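Oxidoreductase, NAD-binding/iron-sulfur cluster-binding protein (Nitratireductor pacificus pht-3B, PDB 6ZXU) is a catabolic reductive dehalogenase that carries cobalamin and two [4Fe-4S] clusters and probably removes halogen from organohalide substrates by reduction. Local coordinates at residues F87-V92 and P193-F198; P138-A143 and V236-Y241; S184-W189 and M339-A344. One frame throughout, in Å; residues are numbered along the deposited sequence.

Interaction 1 of 3, residues F87-V92 and P193-F198; sequences FLDGPV and PARGHF
Leu-88 meets strand 194-198 through both its carbonyl and its side chain. Gly-196 N donates to Leu-88 O over 2.9 Å, a straight bond with 166° at the hydrogen. CA of Arg-195 adds a CA-H...O contact to the same oxygen, which also accepts from Arg-188 NH1 of helix 168-190. From CB outward, the Leu-88 side chain runs along the Gly-196 peptide. Leu-88 CB lies 3.5 Å from Gly-196 O, and CG stays near that oxygen. The two methyls part. Leu-88 CD1 passes near Gly-196 O and goes on to the edge of the Phe-198 ring, 4.0 Å from Phe-198 CD1 and in the ring plane. Leu-88 CD2 comes to 3.9 Å from Gly-196 CA. A beta carbon on Gly-196 would point at Leu-88 and collide with that methyl.

Asp-89 and Arg-195 are opposite charges that stop short of a salt bridge, with Asp-89 OD2 4.1 Å from Arg-195 NE. Water 2 links them, donating to OD2 and accepting from NE, and it lies in the guanidinium plane. Water 1 joins Asp-89 OD1 to Ala-194 N. The Arg-195 chain bends at chi2 (66°), and its guanidinium comes beside the next residue of the strand, Gly-196. Arg-195 NH1 donates to Gly-196 O at 2.6 Å, within the guanidinium plane, while NH2 forms a salt bridge to Asp-201. With an alanine in place of Arg-195, Gly-196 O would probably lose this donor, Asp-201 its charged mate and water 2 one of its two partners. Val-92 CG1 packs on Pro-193 CD at 4.1 Å.

The two segments run in nearly opposite directions. The arrangement is that of an irregular loop laid along an edge strand of a four-stranded antiparallel sheet, joined to it by one direct backbone bond and by waters.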
loop_
_atom_site.group_PDB
_atom_site.type_symbol
_atom_site.label_atom_id
_atom_site.label_comp_id
_atom_site.label_asym_id
_atom_site.label_seq_id
_atom_site.Cartn_x
_atom_site.Cartn_y
_atom_site.Cartn_z
ATOM N N PHE A 87 5.131 -6.004 19.459
ATOM C CA PHE A 87 6.162 -5.116 18.927
ATOM C C PHE A 87 5.996 -3.626 19.390
ATOM O O PHE A 87 6.644 -2.720 18.821
ATOM C CB PHE A 87 6.174 -5.206 17.374
ATOM C CG PHE A 87 6.202 -6.631 16.865
ATOM C CD1 PHE A 87 7.329 -7.414 17.105
ATOM C CD2 PHE A 87 5.112 -7.199 16.273
ATOM C CE1 PHE A 87 7.356 -8.750 16.763
ATOM C CE2 PHE A 87 5.156 -8.515 15.883
ATOM C CZ PHE A 87 6.269 -9.287 16.120
ATOM N N LEU A 88 5.167 -3.406 20.394
ATOM C CA LEU A 88 5.016 -2.090 21.020
ATOM C C LEU A 88 6.248 -1.713 21.825
ATOM O O LEU A 88 6.551 -0.528 22.034
ATOM C CB LEU A 88 3.801 -2.076 21.909
ATOM C CG LEU A 88 2.496 -2.291 21.260
ATOM C CD1 LEU A 88 1.388 -2.423 22.286
ATOM C CD2 LEU A 88 2.102 -1.205 20.265
ATOM N N ASP A 89 7.051 -2.700 22.207
ATOM C CA ASP A 89 8.410 -2.388 22.694
ATOM C C ASP A 89 9.412 -3.345 22.078
ATOM O O ASP A 89 9.045 -4.300 21.419
ATOM C CB ASP A 89 8.488 -2.550 24.193
ATOM C CG ASP A 89 9.506 -1.519 24.876
ATOM O OD1 ASP A 89 10.479 -0.992 24.184
ATOM O OD2 ASP A 89 9.283 -1.283 26.133
ATOM N N GLY A 90 10.664 -3.023 22.218
ATOM C CA GLY A 90 11.706 -3.752 21.545
ATOM C C GLY A 90 13.089 -3.206 21.865
ATOM O O GLY A 90 13.274 -2.224 22.579
ATOM N N PRO A 91 14.093 -3.812 21.251
ATOM C CA PRO A 91 15.439 -3.267 21.366
ATOM C C PRO A 91 15.629 -1.853 20.795
ATOM O O PRO A 91 15.044 -1.485 19.741
ATOM C CB PRO A 91 16.294 -4.257 20.536
ATOM C CG PRO A 91 15.351 -4.858 19.544
ATOM C CD PRO A 91 13.990 -4.887 20.247
ATOM N N VAL A 92 16.523 -1.102 21.444
ATOM C CA VAL A 92 16.876 0.238 21.007
ATOM C C VAL A 92 18.276 0.172 20.351
ATOM O O VAL A 92 19.202 -0.383 20.894
ATOM C CB VAL A 92 16.870 1.172 22.210
ATOM C CG1 VAL A 92 17.129 2.574 21.800
ATOM C CG2 VAL A 92 15.553 1.052 22.951
ATOM N N PRO A 193 14.673 5.242 23.277
ATOM C CA PRO A 193 13.623 4.403 23.820
ATOM C C PRO A 193 12.244 4.956 23.585
ATOM O O PRO A 193 12.005 6.169 23.621
ATOM C CB PRO A 193 13.933 4.387 25.322
ATOM C CG PRO A 193 15.425 4.523 25.343
ATOM C CD PRO A 193 15.718 5.524 24.284
ATOM N N ALA A 194 11.341 4.075 23.272
ATOM C CA ALA A 194 9.946 4.416 22.888
ATOM C C ALA A 194 9.052 3.220 22.999
ATOM O O ALA A 194 9.478 2.062 22.777
ATOM C CB ALA A 194 9.942 4.944 21.461
ATOM N N ARG A 195 7.865 3.458 23.420
ATOM C CA ARG A 195 6.929 2.403 23.699
ATOM C C ARG A 195 5.566 2.792 23.114
ATOM O O ARG A 195 5.122 3.953 23.243
ATOM C CB ARG A 195 6.812 2.231 25.201
ATOM C CG ARG A 195 5.660 1.405 25.735
ATOM C CD ARG A 195 5.757 -0.020 25.365
ATOM N NE ARG A 195 5.163 -0.949 26.334
ATOM C CZ ARG A 195 3.893 -1.283 26.481
ATOM N NH1 ARG A 195 2.894 -0.777 25.769
ATOM N NH2 ARG A 195 3.592 -2.205 27.421
ATOM N N GLY A 196 4.895 1.844 22.434
ATOM C CA GLY A 196 3.595 2.058 21.865
ATOM C C GLY A 196 2.523 1.604 22.811
ATOM O O GLY A 196 2.743 0.722 23.650
ATOM N N HIS A 197 1.382 2.228 22.694
ATOM C CA HIS A 197 0.254 1.957 23.550
ATOM C C HIS A 197 -1.013 1.999 22.775
ATOM O O HIS A 197 -1.182 2.864 21.879
ATOM C CB HIS A 197 0.167 3.019 24.721
ATOM C CG HIS A 197 1.450 3.299 25.418
ATOM N ND1 HIS A 197 1.768 2.807 26.670
ATOM C CD2 HIS A 197 2.520 4.027 25.034
ATOM C CE1 HIS A 197 2.957 3.235 27.028
ATOM N NE2 HIS A 197 3.432 3.989 26.062
ATOM N N PHE A 198 -1.970 1.151 23.119
ATOM C CA PHE A 198 -3.303 1.270 22.581
ATOM C C PHE A 198 -4.200 0.568 23.569
ATOM O O PHE A 198 -3.733 0.106 24.609
ATOM C CB PHE A 198 -3.411 0.680 21.167
ATOM C CG PHE A 198 -3.497 -0.827 21.129
ATOM C CD1 PHE A 198 -2.409 -1.557 21.479
ATOM C CD2 PHE A 198 -4.664 -1.474 20.766
ATOM C CE1 PHE A 198 -2.493 -2.930 21.488
ATOM C CE2 PHE A 198 -4.740 -2.839 20.718
ATOM C CZ PHE A 198 -3.663 -3.567 21.153
HETATM O O HOH W 1 12.211 1.346 24.368
HETATM O O HOH W 2 7.274 -2.269 27.635
#

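Interaction 2 of 3, residues P138-A143 and V236-Y241; sequences PSHTHA and VVTTGY
A classic beta bulge opens the antiparallel pairing of strands 142-149 and 232-239, the two inner strands of a four-stranded sheet. Thr-141 and His-142 both face Thr-239. Their backbone N atoms share one acceptor, Thr-239 O. His-142 N approaches Thr-239 O nearly along the C=O axis at 3.0 Å. Thr-141 N reaches Thr-239 O from above the carbonyl plane at 2.9 Å, with a more bent angle at the hydrogen (134°). Thr-239 N returns a bond to His-142 O, so His-142 and Thr-239 make a hydrogen-bonded pair. Ala-143 and Thr-238 follow as a non-hydrogen-bonded pair. The CB of Ala-143 packs against CG1 of Val-236 at 3.9 Å, on the sheet face that also bears Thr-238.

Just before the bulge, His-140 passes the end of strand 232-239. One face of its imidazole lies against the backbone there. Thr-239 CA sits 3.9 Å from the centroid of the His-140 ring and only 17° off the normal, a CH-pi contact. Thr-238 O lies over the same face, offset toward the rim. Arg-195, on neighbouring strand 194-198, also touches His-140.

On the other sheet face, Thr-239 OG1 accepts from Tyr-241 N, an ST turn that carries the chain out of the strand. The same hydroxyl is bonded to Pro-193 O. Thr-238 OG1 is shared as well, with His-197 NE2 as one partner. Thr-238 OG1, set between the backbone N and the carbonyl carbon (chi1 58°), bonds to His-140 ND1 at 2.8 Å, and either could be the donor.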
loop_
_atom_site.group_PDB
_atom_site.type_symbol
_atom_site.label_atom_id
_atom_site.label_comp_id
_atom_site.label_asym_id
_atom_site.label_seq_id
_atom_site.Cartn_x
_atom_site.Cartn_y
_atom_site.Cartn_z
ATOM N N PRO A 138 10.224 5.782 33.217
ATOM C CA PRO A 138 10.376 7.117 33.778
ATOM C C PRO A 138 11.214 8.042 32.915
ATOM O O PRO A 138 11.227 9.224 33.160
ATOM C CB PRO A 138 11.132 6.884 35.093
ATOM C CG PRO A 138 11.109 5.423 35.356
ATOM C CD PRO A 138 10.772 4.723 34.103
ATOM N N SER A 139 11.930 7.546 31.932
ATOM C CA SER A 139 12.652 8.464 31.028
ATOM C C SER A 139 11.757 9.100 29.900
ATOM O O SER A 139 12.241 9.903 29.104
ATOM C CB SER A 139 13.813 7.721 30.364
ATOM O OG SER A 139 13.386 6.861 29.276
ATOM N N HIS A 140 10.494 8.698 29.810
ATOM C CA HIS A 140 9.628 9.210 28.727
ATOM C C HIS A 140 9.070 10.554 29.112
ATOM O O HIS A 140 8.307 10.649 30.090
ATOM C CB HIS A 140 8.513 8.228 28.440
ATOM C CG HIS A 140 9.010 6.977 27.778
ATOM N ND1 HIS A 140 8.176 5.971 27.371
ATOM C CD2 HIS A 140 10.266 6.576 27.453
ATOM C CE1 HIS A 140 8.901 4.983 26.862
ATOM N NE2 HIS A 140 10.168 5.332 26.889
ATOM N N THR A 141 9.315 11.539 28.279
ATOM C CA THR A 141 8.796 12.919 28.518
ATOM C C THR A 141 7.701 13.447 27.524
ATOM O O THR A 141 7.108 14.505 27.730
ATOM C CB THR A 141 10.001 13.839 28.396
ATOM O OG1 THR A 141 10.683 13.601 27.154
ATOM C CG2 THR A 141 10.992 13.577 29.542
ATOM N N HIS A 142 7.480 12.701 26.440
ATOM C CA HIS A 142 6.612 13.087 25.362
ATOM C C HIS A 142 5.775 11.958 24.849
ATOM O O HIS A 142 6.171 10.798 24.946
ATOM C CB HIS A 142 7.456 13.687 24.240
ATOM C CG HIS A 142 8.064 15.007 24.603
ATOM N ND1 HIS A 142 9.309 15.103 25.221
ATOM C CD2 HIS A 142 7.627 16.285 24.420
ATOM C CE1 HIS A 142 9.608 16.386 25.400
ATOM N NE2 HIS A 142 8.615 17.121 24.903
ATOM N N ALA A 143 4.600 12.324 24.320
ATOM C CA ALA A 143 3.694 11.423 23.740
ATOM C C ALA A 143 3.278 11.946 22.328
ATOM O O ALA A 143 2.865 13.100 22.164
ATOM C CB ALA A 143 2.498 11.228 24.593
ATOM N N VAL A 236 -0.819 5.690 21.065
ATOM C CA VAL A 236 0.178 6.613 21.654
ATOM C C VAL A 236 1.551 5.985 21.536
ATOM O O VAL A 236 1.733 4.771 21.663
ATOM C CB VAL A 236 -0.128 6.912 23.127
ATOM C CG1 VAL A 236 0.997 7.720 23.727
ATOM C CG2 VAL A 236 -1.472 7.616 23.269
ATOM N N VAL A 237 2.518 6.804 21.211
ATOM C CA VAL A 237 3.905 6.430 21.385
ATOM C C VAL A 237 4.515 7.391 22.437
ATOM O O VAL A 237 4.553 8.614 22.238
ATOM C CB VAL A 237 4.687 6.542 20.077
ATOM C CG1 VAL A 237 6.141 6.222 20.297
ATOM C CG2 VAL A 237 4.083 5.599 19.006
ATOM N N THR A 238 5.016 6.839 23.557
ATOM C CA THR A 238 5.687 7.623 24.561
ATOM C C THR A 238 7.174 7.455 24.335
ATOM O O THR A 238 7.658 6.374 23.945
ATOM C CB THR A 238 5.340 7.204 25.999
ATOM O OG1 THR A 238 5.673 5.810 26.179
ATOM C CG2 THR A 238 3.883 7.433 26.272
ATOM N N THR A 239 7.928 8.500 24.575
ATOM C CA THR A 239 9.360 8.463 24.341
ATOM C C THR A 239 10.066 9.612 25.084
ATOM O O THR A 239 9.427 10.569 25.535
ATOM C CB THR A 239 9.648 8.549 22.812
ATOM O OG1 THR A 239 11.052 8.472 22.552
ATOM C CG2 THR A 239 9.153 9.853 22.218
ATOM N N GLY A 240 11.378 9.487 25.210
ATOM C CA GLY A 240 12.249 10.549 25.681
ATOM C C GLY A 240 12.867 11.324 24.530
ATOM O O GLY A 240 13.548 12.322 24.757
ATOM N N TYR A 241 12.613 10.898 23.283
ATOM C CA TYR A 241 12.900 11.704 22.043
ATOM C C TYR A 241 12.047 13.000 22.174
ATOM O O TYR A 241 10.811 12.980 22.062
ATOM C CB TYR A 241 12.450 10.884 20.804
ATOM C CG TYR A 241 12.680 11.420 19.390
ATOM C CD1 TYR A 241 13.916 11.682 18.942
ATOM C CD2 TYR A 241 11.629 11.484 18.508
ATOM C CE1 TYR A 241 14.154 12.039 17.634
ATOM C CE2 TYR A 241 11.799 11.871 17.176
ATOM C CZ TYR A 241 13.051 12.119 16.714
ATOM O OH TYR A 241 13.249 12.493 15.376
HETATM O O HOH W 3 13.181 13.792 26.801
#

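Interaction 3 of 3, residues S184-W189 and M339-A344; sequences SGYVRW and MKHPLA
Tyr-186 turns the CD1-CE1 edge of its ring to the first turn of helix 342-354. Tyr-186 CD1 lies 3.7 Å from Pro-342 CB, which meets the ring at its edge, near the plane. The same CD1 is 3.5 Å from Leu-343 N and 4.0 Å from Leu-343 CB, and the Tyr-186 and Leu-343 side chains cross obliquely. The Tyr-186 ring reaches this turn because its CG stands opposite the backbone N (chi1 165°). Trp-189, one helical turn further along, adds its CB, 3.9 Å from Pro-342 CB. Pro-342 therefore meets the Tyr-186 ring and the CB of Trp-189.

The turn itself is held by an N-cap. His-341 ND1 accepts from Leu-343 N at 3.0 Å, with the donor tilted 16° from the imidazole plane. Pro-342 CD rests over one face of that ring, offset toward the rim. His-341 CE1 comes to 4.2 Å from Tyr-186 CE1, so the capping ring touches the tyrosine too.

Helix 103-116 also packs on Tyr-186, whose hydroxyl donates to Asn-109 OD1. His-341 NE2 is bonded to Phe-642 O. No hydrogen bond passes directly between 184-189 and 339-344. The buried polar groups of Tyr-186 and His-341 find their partners within the cap or outside the two segments. What joins the helices here is apolar packing, which depends on shape more than on charge.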
loop_
_atom_site.group_PDB
_atom_site.type_symbol
_atom_site.label_atom_id
_atom_site.label_comp_id
_atom_site.label_asym_id
_atom_site.label_seq_id
_atom_site.Cartn_x
_atom_site.Cartn_y
_atom_site.Cartn_z
ATOM N N SER A 184 6.829 3.406 17.169
ATOM C CA SER A 184 7.732 3.152 18.289
ATOM C C SER A 184 8.973 2.459 17.852
ATOM O O SER A 184 10.092 2.845 18.245
ATOM C CB SER A 184 7.017 2.400 19.394
ATOM O OG SER A 184 6.683 1.083 19.057
ATOM N N GLY A 185 8.842 1.481 16.941
ATOM C CA GLY A 185 10.031 0.846 16.420
ATOM C C GLY A 185 10.906 1.717 15.611
ATOM O O GLY A 185 12.121 1.594 15.649
ATOM N N TYR A 186 10.303 2.625 14.851
ATOM C CA TYR A 186 11.058 3.644 14.086
ATOM C C TYR A 186 11.903 4.535 15.006
ATOM O O TYR A 186 13.090 4.769 14.734
ATOM C CB TYR A 186 10.061 4.559 13.313
ATOM C CG TYR A 186 10.584 5.830 12.774
ATOM C CD1 TYR A 186 11.661 5.844 11.913
ATOM C CD2 TYR A 186 9.978 7.038 13.071
ATOM C CE1 TYR A 186 12.138 7.018 11.372
ATOM C CE2 TYR A 186 10.420 8.257 12.510
ATOM C CZ TYR A 186 11.481 8.256 11.658
ATOM O OH TYR A 186 11.953 9.443 11.141
ATOM N N VAL A 187 11.303 5.015 16.116
ATOM C CA VAL A 187 12.065 5.889 17.068
ATOM C C VAL A 187 13.177 5.053 17.773
ATOM O O VAL A 187 14.292 5.531 17.937
ATOM C CB VAL A 187 11.112 6.531 18.078
ATOM C CG1 VAL A 187 11.840 7.276 19.182
ATOM C CG2 VAL A 187 10.153 7.487 17.379
ATOM N N ARG A 188 12.876 3.809 18.116
ATOM C CA ARG A 188 13.873 2.880 18.698
ATOM C C ARG A 188 15.053 2.636 17.771
ATOM O O ARG A 188 16.199 2.606 18.196
ATOM C CB ARG A 188 13.238 1.589 19.115
ATOM C CG ARG A 188 12.382 1.693 20.357
ATOM C CD ARG A 188 12.001 0.334 20.897
ATOM N NE ARG A 188 11.207 -0.493 19.936
ATOM C CZ ARG A 188 9.899 -0.561 19.872
ATOM N NH1 ARG A 188 9.082 0.215 20.633
ATOM N NH2 ARG A 188 9.335 -1.355 18.970
ATOM N N TRP A 189 14.807 2.554 16.474
ATOM C CA TRP A 189 15.898 2.419 15.510
ATOM C C TRP A 189 16.723 3.660 15.283
ATOM O O TRP A 189 17.870 3.592 14.819
ATOM C CB TRP A 189 15.360 1.916 14.172
ATOM C CG TRP A 189 15.262 0.424 14.103
ATOM C CD1 TRP A 189 14.141 -0.377 14.267
ATOM C CD2 TRP A 189 16.361 -0.457 13.904
ATOM N NE1 TRP A 189 14.490 -1.701 14.135
ATOM C CE2 TRP A 189 15.839 -1.789 13.900
ATOM C CE3 TRP A 189 17.751 -0.255 13.701
ATOM C CZ2 TRP A 189 16.658 -2.920 13.740
ATOM C CZ3 TRP A 189 18.587 -1.410 13.525
ATOM C CH2 TRP A 189 18.020 -2.713 13.546
ATOM N N MET A 339 15.523 -2.433 3.609
ATOM C CA MET A 339 15.480 -2.225 5.068
ATOM C C MET A 339 16.606 -1.320 5.560
ATOM O O MET A 339 17.034 -1.410 6.686
ATOM C CB MET A 339 15.576 -3.585 5.764
ATOM C CG MET A 339 14.271 -4.380 5.631
ATOM S SD MET A 339 12.988 -3.660 6.596
ATOM C CE MET A 339 11.438 -4.073 5.753
ATOM N N LYS A 340 17.039 -0.425 4.711
ATOM C CA LYS A 340 18.067 0.488 5.047
ATOM C C LYS A 340 17.550 1.675 5.860
ATOM O O LYS A 340 18.292 2.273 6.597
ATOM C CB LYS A 340 18.716 1.026 3.775
ATOM C CG LYS A 340 19.221 -0.021 2.840
ATOM C CD LYS A 340 20.061 0.699 1.754
ATOM C CE LYS A 340 19.925 0.111 0.388
ATOM N NZ LYS A 340 20.864 0.683 -0.617
ATOM N N HIS A 341 16.260 2.041 5.729
ATOM C CA HIS A 341 15.734 3.195 6.441
ATOM C C HIS A 341 15.040 2.753 7.714
ATOM O O HIS A 341 14.389 1.712 7.732
ATOM C CB HIS A 341 14.773 3.954 5.534
ATOM C CG HIS A 341 14.352 5.272 6.086
ATOM N ND1 HIS A 341 13.418 5.390 7.091
ATOM C CD2 HIS A 341 14.719 6.522 5.762
ATOM C CE1 HIS A 341 13.210 6.671 7.353
ATOM N NE2 HIS A 341 14.014 7.374 6.574
ATOM N N PRO A 342 15.199 3.505 8.826
ATOM C CA PRO A 342 14.584 3.090 10.129
ATOM C C PRO A 342 13.079 2.887 10.146
ATOM O O PRO A 342 12.576 2.088 10.942
ATOM C CB PRO A 342 14.918 4.270 11.051
ATOM C CG PRO A 342 16.213 4.770 10.542
ATOM C CD PRO A 342 16.140 4.636 9.038
ATOM N N LEU A 343 12.346 3.604 9.311
ATOM C CA LEU A 343 10.917 3.418 9.222
ATOM C C LEU A 343 10.531 2.062 8.674
ATOM O O LEU A 343 9.660 1.379 9.228
ATOM C CB LEU A 343 10.278 4.547 8.385
ATOM C CG LEU A 343 8.758 4.532 8.310
ATOM C CD1 LEU A 343 8.072 4.650 9.669
ATOM C CD2 LEU A 343 8.245 5.649 7.403
ATOM N N ALA A 344 11.177 1.660 7.581
ATOM C CA ALA A 344 10.993 0.310 7.064
ATOM C C ALA A 344 11.390 -0.783 8.101
ATOM O O ALA A 344 10.687 -1.764 8.290
ATOM C CB ALA A 344 11.828 0.145 5.809
#

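How the interactions relate
Along the chain the segments alternate: 87-92, 138-143, 184-189, 193-198, 236-241, then 339-344. All three contacts thus interlock. Interactions 1 and 2 lie with centres 10 Å apart and meet in one antiparallel sheet, where strands 194-198 and 232-239 are neighbours. Interaction 3 has its centre 12 Å from that of interaction 1 and 17 Å from that of interaction 2. Helix 168-190 leads into strand 194-198, and its Arg-188 bonds to both segments of interaction 1. Val-187 packs on Thr-239 and Tyr-241 of interaction 2. Interaction 3 joins this sheet-and-helix layer to helix 342-354, toward the cobalamin, which lies about 14 Å from the His-341 side chain.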